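Local coordinates for protein protease inhibitor SGPI-2 (Schistocerca gregaria, PDB 3TVJ) that inhibits serine endopeptidases, the natural inhibitor being active in vitro against alpha-chymotrypsin and pancreatic elastase, at residues C[11-14]-C[19-22]. The protein carries 5 engineered substitutions. Residues are numbered along the deposited sequence; the frame is centred on the assembly and turned at random.
Sequences TTFK and TCRC
The first hairpin of a pacifastin inhibitor pairs Phe-13 with Cys-20 as an antiparallel hydrogen-bonded pair, the short axes of 12-14 and 19-22 coming within 4.6 Å. Phe-13 N donates to Cys-20 O at 2.8 Å, and Cys-20 N returns a bond to Phe-13 O. Further along, Cys-22 N reaches Thr-11 O at 2.8 Å. Thr-12 and Arg-21 face each other between these bonds as a non-hydrogen-bonded pair, where the CA of Thr-12 lies 3.1 Å from Cys-20 O in a CA-H...O contact.

The two faces of the hairpin differ in what they carry. On one, Phe-13 holds CG between its backbone N and carbonyl carbon (chi1 70°), which carries the ring across the neighbouring strand. Cys-20 CB sits over one ring face, 3.8 Å from the centroid, in a CH-pi contact displaced toward the rim, while Cys-20 SG approaches obliquely. Cys-22 CB touches CE2 of Phe-13 at 3.7 Å. In the small, disulfide-rich pacifastin fold the ring thus lies among two disulfides: both cysteines that touch it are tied elsewhere, Cys-20 to Cys-31 on strand 29-32 and Cys-22 to Cys-7, and Ala-29 and Val-5 also pack on the ring. An alanine in place of Phe-13 would probably open a gap beside the CB atoms of Cys-20 and Cys-22, stripping both disulfides of their aromatic neighbour.

The opposite face carries Thr-12, Lys-14, Thr-19 and Arg-21. Methyl meets methyl tightly where Thr-12 CG2 and Thr-19 CG2 stand 3.4 Å apart, and Lys-14 folds its CD toward Thr-19 OG1. Arg-21 runs its CG past Thr-12 OG1; its NH2 then hydrogen-bonds Gly-10 O and its NH1 hydrogen-bonds the backbone of the chain of another protein, on which Thr-12 and Thr-19 also pack.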
# COMPACT_ATOMS: atom_id res chain seq x y z
N THR C 11 -21.12 -5.22 -20.79
CA THR C 11 -20.07 -6.22 -20.71
C THR C 11 -18.80 -5.63 -20.08
O THR C 11 -18.60 -4.41 -20.04
CB THR C 11 -19.73 -6.73 -22.12
OG1 THR C 11 -19.29 -5.61 -22.91
CG2 THR C 11 -20.96 -7.36 -22.77
N THR C 12 -17.98 -6.51 -19.55
CA THR C 12 -16.64 -6.25 -19.08
C THR C 12 -15.75 -6.66 -20.23
O THR C 12 -15.96 -7.73 -20.84
CB THR C 12 -16.31 -7.07 -17.83
OG1 THR C 12 -17.15 -6.64 -16.75
CG2 THR C 12 -14.87 -6.93 -17.49
N PHE C 13 -14.85 -5.77 -20.63
CA PHE C 13 -14.01 -6.00 -21.78
C PHE C 13 -12.64 -5.36 -21.56
O PHE C 13 -12.48 -4.60 -20.65
CB PHE C 13 -14.71 -5.42 -23.01
CG PHE C 13 -14.76 -3.92 -23.04
CD1 PHE C 13 -13.75 -3.20 -23.71
CD2 PHE C 13 -15.77 -3.22 -22.39
CE1 PHE C 13 -13.75 -1.80 -23.76
CE2 PHE C 13 -15.79 -1.81 -22.41
CZ PHE C 13 -14.80 -1.08 -23.11
N LYS C 14 -11.64 -5.78 -22.32
CA LYS C 14 -10.31 -5.22 -22.21
C LYS C 14 -10.11 -4.10 -23.24
O LYS C 14 -10.42 -4.20 -24.42
CB LYS C 14 -9.26 -6.32 -22.47
CG LYS C 14 -9.24 -7.38 -21.41
CD LYS C 14 -8.71 -6.92 -20.04
CE LYS C 14 -7.15 -6.53 -19.98
NZ LYS C 14 -6.15 -7.52 -20.57
N THR C 19 -9.12 -3.11 -17.77
CA THR C 19 -10.44 -3.73 -17.73
C THR C 19 -11.47 -2.64 -17.61
O THR C 19 -11.36 -1.73 -16.78
CB THR C 19 -10.54 -4.74 -16.59
OG1 THR C 19 -9.45 -5.71 -16.76
CG2 THR C 19 -11.90 -5.44 -16.64
N CYS C 20 -12.49 -2.76 -18.40
CA CYS C 20 -13.56 -1.75 -18.49
C CYS C 20 -14.90 -2.43 -18.44
O CYS C 20 -15.05 -3.58 -18.87
CB CYS C 20 -13.48 -0.95 -19.81
SG CYS C 20 -11.89 -0.15 -20.19
N ARG C 21 -15.94 -1.66 -18.06
CA ARG C 21 -17.31 -2.06 -18.18
C ARG C 21 -17.94 -1.06 -19.14
O ARG C 21 -17.76 0.16 -19.03
CB ARG C 21 -18.07 -1.95 -16.87
CG ARG C 21 -17.70 -2.97 -15.85
CD ARG C 21 -18.86 -3.22 -14.78
NE ARG C 21 -20.07 -3.78 -15.41
CZ ARG C 21 -21.34 -3.52 -15.04
NH1 ARG C 21 -21.64 -2.74 -13.99
NH2 ARG C 21 -22.35 -4.05 -15.72
N CYS C 22 -18.65 -1.59 -20.15
CA CYS C 22 -19.18 -0.71 -21.16
C CYS C 22 -20.48 -0.03 -20.75
O CYS C 22 -21.41 -0.67 -20.19
CB CYS C 22 -19.46 -1.51 -22.43
SG CYS C 22 -19.94 -0.59 -23.91